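COG3291: FOG: PKD repeat (Clostridium thermocellum, PDB 1WMX) probably binds cellulose-type polysaccharide chains through this family 30 carbohydrate-binding module, one domain of a large multidomain cellulase. Local coordinates at residues T50-V59 and A165-I175; W64-T75 and S154-K162. All blocks are in the same frame, centred on the assembly; numbering follows the deposited sequence.

Interaction 1: residues T50-V59 and A165-I175; sequences TLRLNVQTTV and ADPFTVWFSDI
Leu51, Leu53 and Val55 pair with Phe172, Val170 and Phe168 through backbone hydrogen bonds in both directions, which join the two strands antiparallel. The bond from Leu53 N to Val170 O is 3.1 Å long. Val59 N donates to Ala165 O at 2.9 Å, a further backbone bond between the loops that follow strand 50-55 and precede strand 168-173.

Apolar contacts gather on the face carrying these same residues. Val55 CG2 presses obliquely on Phe168 CE2 at 3.3 Å, while Leu53 CD2 comes to the edge of that ring, 3.9 Å from CE1. With chi1 at 74°, Phe168 CG lies between its own backbone N and carbonyl carbon, and the ring leans toward strand 50-55. Leu53 CB touches the edge of the Phe172 ring, 3.8 Å from CE1.

The other face is more polar. Arg52 and Trp171 run side by side, with guanidinium and indole planes 70° apart and Arg52 CG 3.8 Å from Trp171 NE1. Asp40 accepts a hydrogen bond from this NE1, and Glu31 forms a salt bridge with Arg52.

Strand 86-93 flanks strand 168-178 in the same sheet, while Leu51, Leu53 and Val55 pack against strand 64-69 of the facing sheet.

Interaction 2: residues W64-T75 and S154-K162; sequences WISLLTLRGWNT and SVTCLVFSK. With SO4 (sulfate ion), chain C.
Cys157 SG lies obliquely against the Trp73 indole, 4.2 Å from the centroid of its six-membered ring and 44° off the ring normal, in a sulfur-aromatic contact. Thr69 CG2 sits over a face of the same indole and is also 3.7 Å from Cys157 SG. Trp73 belongs to a type I' turn, Arg71 to Asn74, and its ring also packs on Val112 of the second subunit. A water joins this turn to the strand, donating to Thr156 O at 2.7 Å and to Asn74 O while accepting from Arg71 N. Thr156 O thereby has two donors, since Leu70 N also binds it.

Strands 64-69 and 155-161 are antiparallel neighbours in the middle of a five-stranded sheet, one layer of the module's beta-sandwich. Thr156 and Cys157 form a classic beta bulge opposite Arg105 of strand 101-106.

At the far end, Lys162 CB lies over the five-membered ring of Trp64, a CH-pi contact 3.6 Å from its centroid. A chi1 of 62° swings this indole under the backbone of Ser161 and Lys162. On the inner face, Leu68 CD1 meets Phe160 CE1 at 3.8 Å and Leu158 CD2 at 3.9 Å.

The centres of interactions 1 and 2 are about 16 Å apart, and each joins two strands within one of the two facing sheets of the module. Along the chain, 50-59 leads into 64-75 and 154-162 into 165-175, so the inner pair of segments forms interaction 2 and the outer pair interaction 1. Each short connection therefore passes from one sheet to the other. The layers meet where Phe172 stacks on Phe160, with their CZ atoms 3.5 Å apart, and where Trp64 packs against Val59 and Phe168. Together the contacts tie distant parts of the sequence into one carbohydrate-binding domain with a shared aromatic and aliphatic core.

Interaction 1: residues T50-V59 and A165-I175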
loop_
_atom_site.group_PDB
_atom_site.type_symbol
_atom_site.label_atom_id
_atom_site.label_comp_id
_atom_site.label_asym_id
_atom_site.label_seq_id
_atom_site.Cartn_x
_atom_site.Cartn_y
_atom_site.Cartn_z
ATOM N N THR B 50 -20.402 -16.369 9.520
ATOM C CA THR B 50 -19.772 -15.626 8.450
ATOM C C THR B 50 -18.852 -14.511 8.947
ATOM O O THR B 50 -18.832 -14.183 10.134
ATOM C CB THR B 50 -20.842 -15.050 7.531
ATOM O OG1 THR B 50 -21.661 -14.143 8.272
ATOM C CG2 THR B 50 -21.725 -16.174 6.981
ATOM N N LEU B 51 -18.071 -13.950 8.030
ATOM C CA LEU B 51 -17.161 -12.869 8.360
ATOM C C LEU B 51 -17.833 -11.561 7.932
ATOM O O LEU B 51 -18.146 -11.366 6.759
ATOM C CB LEU B 51 -15.846 -13.079 7.619
ATOM C CG LEU B 51 -14.660 -12.244 8.086
ATOM C CD1 LEU B 51 -14.398 -12.489 9.577
ATOM C CD2 LEU B 51 -13.445 -12.605 7.248
ATOM N N ARG B 52 -18.057 -10.668 8.890
ATOM C CA ARG B 52 -18.727 -9.389 8.627
ATOM C C ARG B 52 -17.816 -8.191 8.367
ATOM O O ARG B 52 -17.017 -7.809 9.226
ATOM C CB ARG B 52 -19.665 -9.048 9.797
ATOM C CG ARG B 52 -20.493 -7.752 9.618
ATOM C CD ARG B 52 -20.985 -7.235 10.983
ATOM N NE ARG B 52 -21.492 -8.344 11.774
ATOM C CZ ARG B 52 -21.365 -8.475 13.087
ATOM N NH1 ARG B 52 -20.743 -7.548 13.812
ATOM N NH2 ARG B 52 -21.827 -9.577 13.666
ATOM N N LEU B 53 -17.957 -7.601 7.180
ATOM C CA LEU B 53 -17.201 -6.409 6.798
ATOM C C LEU B 53 -18.232 -5.284 6.916
ATOM O O LEU B 53 -19.046 -5.063 6.010
ATOM C CB LEU B 53 -16.690 -6.525 5.366
ATOM C CG LEU B 53 -15.942 -5.310 4.806
ATOM C CD1 LEU B 53 -14.695 -5.051 5.633
ATOM C CD2 LEU B 53 -15.569 -5.556 3.341
ATOM N N ASN B 54 -18.185 -4.567 8.030
ATOM C CA ASN B 54 -19.170 -3.533 8.315
ATOM C C ASN B 54 -18.663 -2.097 8.472
ATOM O O ASN B 54 -18.092 -1.730 9.505
ATOM C CB ASN B 54 -19.934 -3.953 9.572
ATOM C CG ASN B 54 -21.061 -3.007 9.926
ATOM O OD1 ASN B 54 -21.475 -2.941 11.082
ATOM N ND2 ASN B 54 -21.577 -2.286 8.932
ATOM N N VAL B 55 -18.882 -1.293 7.435
ATOM C CA VAL B 55 -18.498 0.110 7.453
ATOM C C VAL B 55 -19.788 0.794 7.891
ATOM O O VAL B 55 -20.697 0.985 7.089
ATOM C CB VAL B 55 -18.076 0.595 6.047
ATOM C CG1 VAL B 55 -17.686 2.060 6.094
ATOM C CG2 VAL B 55 -16.901 -0.240 5.549
ATOM N N GLN B 56 -19.862 1.147 9.169
ATOM C CA GLN B 56 -21.061 1.745 9.759
ATOM C C GLN B 56 -21.404 3.212 9.515
ATOM O O GLN B 56 -22.579 3.567 9.487
ATOM C CB GLN B 56 -21.063 1.445 11.260
ATOM C CG GLN B 56 -19.697 1.127 11.803
ATOM C CD GLN B 56 -19.751 0.337 13.093
ATOM O OE1 GLN B 56 -18.747 0.194 13.779
ATOM N NE2 GLN B 56 -20.926 -0.189 13.422
ATOM N N THR B 57 -20.416 4.075 9.350
ATOM C CA THR B 57 -20.734 5.475 9.095
ATOM C C THR B 57 -20.057 5.912 7.814
ATOM O O THR B 57 -19.148 5.226 7.337
ATOM C CB THR B 57 -20.273 6.375 10.253
ATOM O OG1 THR B 57 -18.871 6.190 10.477
ATOM C CG2 THR B 57 -21.025 6.033 11.516
ATOM N N THR B 58 -20.492 7.027 7.232
ATOM C CA THR B 58 -19.833 7.459 6.004
ATOM C C THR B 58 -18.347 7.675 6.320
ATOM O O THR B 58 -17.981 8.333 7.291
ATOM C CB THR B 58 -20.482 8.728 5.379
ATOM O OG1 THR B 58 -19.455 9.575 4.854
ATOM C CG2 THR B 58 -21.320 9.468 6.384
ATOM N N VAL B 59 -17.522 7.128 5.529
ATOM C CA VAL B 59 -16.060 7.132 5.698
ATOM C C VAL B 59 -15.443 8.459 5.261
ATOM O O VAL B 59 -15.237 8.711 4.076
ATOM C CB VAL B 59 -15.396 6.060 4.820
ATOM C CG1 VAL B 59 -13.872 6.034 4.968
ATOM C CG2 VAL B 59 -15.861 4.636 5.118
ATOM N N ALA B 165 -16.853 6.215 -0.184
ATOM C CA ALA B 165 -17.034 6.563 1.224
ATOM C C ALA B 165 -18.365 6.111 1.802
ATOM O O ALA B 165 -18.625 6.284 2.992
ATOM C CB ALA B 165 -16.865 8.063 1.417
ATOM N N ASP B 166 -19.210 5.529 0.967
ATOM C CA ASP B 166 -20.510 5.073 1.433
ATOM C C ASP B 166 -20.383 3.998 2.503
ATOM O O ASP B 166 -19.486 3.157 2.446
ATOM C CB ASP B 166 -21.328 4.500 0.268
ATOM C CG ASP B 166 -21.674 5.539 -0.777
ATOM O OD1 ASP B 166 -22.854 5.949 -0.841
ATOM O OD2 ASP B 166 -20.765 5.944 -1.531
ATOM N N PRO B 167 -21.268 4.025 3.512
ATOM C CA PRO B 167 -21.196 2.994 4.552
ATOM C C PRO B 167 -21.851 1.756 3.943
ATOM O O PRO B 167 -22.661 1.893 3.021
ATOM C CB PRO B 167 -22.026 3.590 5.677
ATOM C CG PRO B 167 -23.072 4.352 4.928
ATOM C CD PRO B 167 -22.249 5.063 3.876
ATOM N N PHE B 168 -21.515 0.564 4.431
ATOM C CA PHE B 168 -22.102 -0.657 3.875
ATOM C C PHE B 168 -21.800 -1.882 4.726
ATOM O O PHE B 168 -21.003 -1.823 5.662
ATOM C CB PHE B 168 -21.566 -0.900 2.461
ATOM C CG PHE B 168 -20.139 -1.394 2.430
ATOM C CD1 PHE B 168 -19.854 -2.758 2.483
ATOM C CD2 PHE B 168 -19.076 -0.493 2.397
ATOM C CE1 PHE B 168 -18.531 -3.216 2.511
ATOM C CE2 PHE B 168 -17.751 -0.942 2.425
ATOM C CZ PHE B 168 -17.481 -2.305 2.483
ATOM N N THR B 169 -22.431 -2.999 4.373
ATOM C CA THR B 169 -22.231 -4.252 5.084
ATOM C C THR B 169 -22.353 -5.446 4.158
ATOM O O THR B 169 -23.274 -5.523 3.351
ATOM C CB THR B 169 -23.261 -4.431 6.204
ATOM O OG1 THR B 169 -23.220 -3.296 7.073
ATOM C CG2 THR B 169 -22.967 -5.697 7.006
ATOM N N VAL B 170 -21.397 -6.362 4.268
ATOM C CA VAL B 170 -21.405 -7.602 3.500
ATOM C C VAL B 170 -20.949 -8.687 4.460
ATOM O O VAL B 170 -20.400 -8.403 5.530
ATOM C CB VAL B 170 -20.452 -7.588 2.278
ATOM C CG1 VAL B 170 -20.942 -6.593 1.249
ATOM C CG2 VAL B 170 -19.034 -7.276 2.719
ATOM N N TRP B 171 -21.192 -9.928 4.073
ATOM C CA TRP B 171 -20.825 -11.078 4.869
ATOM C C TRP B 171 -20.087 -12.037 3.950
ATOM O O TRP B 171 -20.490 -12.238 2.808
ATOM C CB TRP B 171 -22.093 -11.723 5.427
ATOM C CG TRP B 171 -22.737 -10.923 6.520
ATOM C CD1 TRP B 171 -22.501 -11.032 7.868
ATOM C CD2 TRP B 171 -23.714 -9.885 6.370
ATOM N NE1 TRP B 171 -23.276 -10.136 8.558
ATOM C CE2 TRP B 171 -24.031 -9.417 7.666
ATOM C CE3 TRP B 171 -24.356 -9.306 5.266
ATOM C CZ2 TRP B 171 -24.962 -8.395 7.892
ATOM C CZ3 TRP B 171 -25.282 -8.286 5.487
ATOM C CH2 TRP B 171 -25.575 -7.843 6.791
ATOM N N PHE B 172 -18.992 -12.607 4.437
ATOM C CA PHE B 172 -18.210 -13.542 3.639
ATOM C C PHE B 172 -18.349 -14.940 4.222
ATOM O O PHE B 172 -18.656 -15.117 5.398
ATOM C CB PHE B 172 -16.713 -13.172 3.627
ATOM C CG PHE B 172 -16.384 -11.869 2.926
ATOM C CD1 PHE B 172 -16.505 -10.649 3.589
ATOM C CD2 PHE B 172 -15.913 -11.869 1.613
ATOM C CE1 PHE B 172 -16.153 -9.442 2.957
ATOM C CE2 PHE B 172 -15.560 -10.675 0.969
ATOM C CZ PHE B 172 -15.681 -9.455 1.650
ATOM N N SER B 173 -18.098 -15.935 3.392
ATOM C CA SER B 173 -18.165 -17.316 3.828
ATOM C C SER B 173 -17.180 -18.134 3.009
ATOM O O SER B 173 -16.901 -17.806 1.859
ATOM C CB SER B 173 -19.586 -17.863 3.629
ATOM O OG SER B 173 -19.650 -19.235 3.979
ATOM N N ASP B 174 -16.633 -19.179 3.616
ATOM C CA ASP B 174 -15.720 -20.074 2.919
ATOM C C ASP B 174 -14.697 -19.361 2.036
ATOM O O ASP B 174 -14.622 -19.622 0.834
ATOM C CB ASP B 174 -16.545 -21.041 2.052
ATOM C CG ASP B 174 -15.785 -22.298 1.681
ATOM O OD1 ASP B 174 -16.239 -23.016 0.763
ATOM O OD2 ASP B 174 -14.747 -22.589 2.306
ATOM N N ILE B 175 -13.908 -18.466 2.622
ATOM C CA ILE B 175 -12.898 -17.753 1.856
ATOM C C ILE B 175 -11.637 -18.615 1.716
ATOM O O ILE B 175 -11.042 -19.035 2.715
ATOM C CB ILE B 175 -12.493 -16.418 2.532
ATOM C CG1 ILE B 175 -13.729 -15.547 2.787
ATOM C CG2 ILE B 175 -11.520 -15.660 1.633
ATOM C CD1 ILE B 175 -13.424 -14.272 3.549
#

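Interaction 2: residues W64-T75 and S154-K162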
loop_
_atom_site.group_PDB
_atom_site.type_symbol
_atom_site.label_atom_id
_atom_site.label_comp_id
_atom_site.label_asym_id
_atom_site.label_seq_id
_atom_site.Cartn_x
_atom_site.Cartn_y
_atom_site.Cartn_z
ATOM N N TRP B 64 -10.061 2.939 5.231
ATOM C CA TRP B 64 -10.306 1.781 6.081
ATOM C C TRP B 64 -9.714 0.600 5.340
ATOM O O TRP B 64 -9.763 0.536 4.110
ATOM C CB TRP B 64 -11.796 1.551 6.365
ATOM C CG TRP B 64 -12.660 1.268 5.181
ATOM C CD1 TRP B 64 -13.510 2.141 4.566
ATOM C CD2 TRP B 64 -12.791 0.022 4.484
ATOM N NE1 TRP B 64 -14.166 1.518 3.535
ATOM C CE2 TRP B 64 -13.744 0.216 3.459
ATOM C CE3 TRP B 64 -12.197 -1.239 4.626
ATOM C CZ2 TRP B 64 -14.121 -0.804 2.575
ATOM C CZ3 TRP B 64 -12.571 -2.255 3.750
ATOM C CH2 TRP B 64 -13.525 -2.028 2.735
ATOM N N ILE B 65 -9.140 -0.329 6.089
ATOM C CA ILE B 65 -8.515 -1.489 5.489
ATOM C C ILE B 65 -8.719 -2.724 6.352
ATOM O O ILE B 65 -8.888 -2.622 7.559
ATOM C CB ILE B 65 -7.010 -1.246 5.330
ATOM C CG1 ILE B 65 -6.375 -2.370 4.522
ATOM C CG2 ILE B 65 -6.356 -1.142 6.707
ATOM C CD1 ILE B 65 -4.908 -2.136 4.226
ATOM N N SER B 66 -8.728 -3.891 5.719
ATOM C CA SER B 66 -8.853 -5.141 6.450
ATOM C C SER B 66 -7.802 -6.107 5.930
ATOM O O SER B 66 -7.802 -6.436 4.743
ATOM C CB SER B 66 -10.238 -5.757 6.268
ATOM O OG SER B 66 -10.321 -6.984 6.979
ATOM N N LEU B 67 -6.902 -6.549 6.804
ATOM C CA LEU B 67 -5.864 -7.497 6.411
ATOM C C LEU B 67 -6.136 -8.852 7.061
ATOM O O LEU B 67 -6.245 -8.957 8.278
ATOM C CB LEU B 67 -4.474 -6.988 6.829
ATOM C CG LEU B 67 -4.005 -5.654 6.222
ATOM C CD1 LEU B 67 -2.794 -5.138 6.971
ATOM C CD2 LEU B 67 -3.684 -5.832 4.754
ATOM N N LEU B 68 -6.261 -9.884 6.235
ATOM C CA LEU B 68 -6.502 -11.238 6.727
ATOM C C LEU B 68 -5.285 -12.094 6.370
ATOM O O LEU B 68 -5.060 -12.420 5.208
ATOM C CB LEU B 68 -7.769 -11.809 6.090
ATOM C CG LEU B 68 -9.056 -10.997 6.286
ATOM C CD1 LEU B 68 -10.172 -11.613 5.467
ATOM C CD2 LEU B 68 -9.429 -10.945 7.768
ATOM N N THR B 69 -4.500 -12.460 7.376
ATOM C CA THR B 69 -3.297 -13.238 7.147
ATOM C C THR B 69 -3.561 -14.673 6.690
ATOM O O THR B 69 -4.591 -15.272 7.020
ATOM C CB THR B 69 -2.421 -13.294 8.417
ATOM O OG1 THR B 69 -3.141 -13.962 9.453
ATOM C CG2 THR B 69 -2.065 -11.890 8.905
ATOM N N LEU B 70 -2.612 -15.216 5.928
ATOM C CA LEU B 70 -2.696 -16.581 5.426
ATOM C C LEU B 70 -1.900 -17.484 6.352
ATOM O O LEU B 70 -2.215 -18.654 6.506
ATOM C CB LEU B 70 -2.114 -16.669 4.011
ATOM C CG LEU B 70 -2.960 -16.182 2.830
ATOM C CD1 LEU B 70 -3.508 -14.799 3.085
ATOM C CD2 LEU B 70 -2.096 -16.198 1.578
ATOM N N ARG B 71 -0.860 -16.920 6.959
ATOM C CA ARG B 71 0.014 -17.656 7.869
ATOM C C ARG B 71 0.437 -16.834 9.085
ATOM O O ARG B 71 1.617 -16.803 9.440
ATOM C CB ARG B 71 1.260 -18.136 7.120
ATOM C CG ARG B 71 1.010 -19.286 6.143
ATOM C CD ARG B 71 0.735 -20.579 6.892
ATOM N NE ARG B 71 0.602 -21.736 6.011
ATOM C CZ ARG B 71 -0.513 -22.082 5.377
ATOM N NH1 ARG B 71 -1.617 -21.363 5.517
ATOM N NH2 ARG B 71 -0.525 -23.160 4.604
ATOM N N GLY B 72 -0.531 -16.166 9.707
ATOM C CA GLY B 72 -0.262 -15.367 10.890
ATOM C C GLY B 72 0.843 -14.346 10.725
ATOM O O GLY B 72 1.630 -14.143 11.655
ATOM N N TRP B 73 0.896 -13.725 9.542
ATOM C CA TRP B 73 1.884 -12.705 9.171
ATOM C C TRP B 73 3.163 -13.211 8.473
ATOM O O TRP B 73 3.942 -12.422 7.938
ATOM C CB TRP B 73 2.233 -11.818 10.375
ATOM C CG TRP B 73 1.059 -10.986 10.841
ATOM C CD1 TRP B 73 0.368 -11.117 12.022
ATOM C CD2 TRP B 73 0.420 -9.921 10.125
ATOM N NE1 TRP B 73 -0.655 -10.202 12.080
ATOM C CE2 TRP B 73 -0.648 -9.454 10.928
ATOM C CE3 TRP B 73 0.643 -9.317 8.879
ATOM C CZ2 TRP B 73 -1.491 -8.410 10.525
ATOM C CZ3 TRP B 73 -0.199 -8.278 8.479
ATOM C CH2 TRP B 73 -1.251 -7.837 9.300
ATOM N N ASN B 74 3.391 -14.519 8.484
ATOM C CA ASN B 74 4.551 -15.064 7.778
ATOM C C ASN B 74 4.159 -15.079 6.312
ATOM O O ASN B 74 2.977 -14.985 5.984
ATOM C CB ASN B 74 4.842 -16.498 8.206
ATOM C CG ASN B 74 5.495 -16.576 9.556
ATOM O OD1 ASN B 74 5.119 -17.402 10.385
ATOM N ND2 ASN B 74 6.481 -15.721 9.792
ATOM N N THR B 75 5.144 -15.190 5.431
ATOM C CA THR B 75 4.845 -15.231 4.007
ATOM C C THR B 75 4.398 -16.644 3.611
ATOM O O THR B 75 4.702 -17.627 4.291
ATOM C CB THR B 75 6.072 -14.844 3.165
ATOM O OG1 THR B 75 7.132 -15.766 3.427
ATOM C CG2 THR B 75 6.539 -13.433 3.512
ATOM N N SER B 154 5.796 -14.711 -1.837
ATOM C CA SER B 154 5.905 -14.125 -0.492
ATOM C C SER B 154 4.647 -13.405 -0.001
ATOM O O SER B 154 4.740 -12.334 0.596
ATOM C CB SER B 154 7.063 -13.132 -0.447
ATOM O OG SER B 154 8.258 -13.707 -0.934
ATOM N N VAL B 155 3.486 -14.005 -0.231
ATOM C CA VAL B 155 2.210 -13.413 0.155
ATOM C C VAL B 155 1.880 -13.560 1.639
ATOM O O VAL B 155 2.006 -14.654 2.212
ATOM C CB VAL B 155 1.055 -14.035 -0.664
ATOM C CG1 VAL B 155 -0.273 -13.398 -0.271
ATOM C CG2 VAL B 155 1.330 -13.872 -2.155
ATOM N N THR B 156 1.439 -12.462 2.256
ATOM C CA THR B 156 1.083 -12.508 3.675
ATOM C C THR B 156 -0.402 -12.384 3.950
ATOM O O THR B 156 -0.926 -13.092 4.796
ATOM C CB THR B 156 1.764 -11.381 4.508
ATOM O OG1 THR B 156 1.371 -10.100 3.994
ATOM C CG2 THR B 156 3.274 -11.528 4.484
ATOM N N CYS B 157 -1.073 -11.491 3.140
ATOM C CA CYS B 157 -2.471 -11.282 3.487
ATOM C C CYS B 157 -3.329 -11.005 2.286
ATOM O O CYS B 157 -2.863 -10.698 1.198
ATOM C CB CYS B 157 -2.687 -10.033 4.385
ATOM S SG CYS B 157 -1.511 -9.874 5.809
ATOM N N LEU B 158 -4.452 -11.220 2.543
ATOM C CA LEU B 158 -5.575 -10.842 1.707
ATOM C C LEU B 158 -5.991 -9.491 2.204
ATOM O O LEU B 158 -5.805 -9.192 3.407
ATOM C CB LEU B 158 -6.649 -11.922 1.842
ATOM C CG LEU B 158 -8.053 -11.469 1.464
ATOM C CD1 LEU B 158 -8.217 -11.181 -0.029
ATOM C CD2 LEU B 158 -9.115 -12.518 1.805
ATOM N N VAL B 159 -6.528 -8.706 1.283
ATOM C CA VAL B 159 -6.904 -7.335 1.616
ATOM C C VAL B 159 -8.280 -6.950 1.066
ATOM O O VAL B 159 -8.574 -7.104 -0.120
ATOM C CB VAL B 159 -5.844 -6.394 1.039
ATOM C CG1 VAL B 159 -5.760 -5.069 1.788
ATOM C CG2 VAL B 159 -4.427 -6.993 1.089
ATOM N N PHE B 160 -8.930 -6.139 1.997
ATOM C CA PHE B 160 -10.207 -5.489 1.673
ATOM C C PHE B 160 -9.885 -4.024 1.945
ATOM O O PHE B 160 -9.159 -3.713 2.893
ATOM C CB PHE B 160 -11.347 -5.925 2.607
ATOM C CG PHE B 160 -11.715 -7.378 2.489
ATOM C CD1 PHE B 160 -12.265 -8.053 3.577
ATOM C CD2 PHE B 160 -11.487 -8.078 1.306
ATOM C CE1 PHE B 160 -12.581 -9.409 3.491
ATOM C CE2 PHE B 160 -11.799 -9.429 1.212
ATOM C CZ PHE B 160 -12.346 -10.099 2.306
ATOM N N SER B 161 -10.426 -3.122 1.137
ATOM C CA SER B 161 -10.125 -1.719 1.331
ATOM C C SER B 161 -11.170 -0.783 0.727
ATOM O O SER B 161 -11.921 -1.152 -0.185
ATOM C CB SER B 161 -8.744 -1.423 0.743
ATOM O OG SER B 161 -8.311 -0.135 1.109
ATOM N N LYS B 162 -11.195 0.439 1.249
ATOM C CA LYS B 162 -12.136 1.451 0.811
ATOM C C LYS B 162 -12.127 1.692 -0.685
ATOM O O LYS B 162 -11.074 1.752 -1.317
ATOM C CB LYS B 162 -11.858 2.770 1.537
ATOM C CG LYS B 162 -12.672 3.953 1.039
ATOM C CD LYS B 162 -12.347 5.198 1.841
ATOM C CE LYS B 162 -13.083 6.409 1.314
ATOM N NZ LYS B 162 -12.672 6.722 -0.083
HETATM S S SO4 C . -4.604 -23.705 5.432
HETATM O O1 SO4 C . -4.620 -22.234 5.552
HETATM O O2 SO4 C . -5.770 -24.143 4.640
HETATM O O3 SO4 C . -4.663 -24.319 6.771
HETATM O O4 SO4 C . -3.361 -24.120 4.756
HETATM O O HOH W 1 0.426 -14.266 6.873
#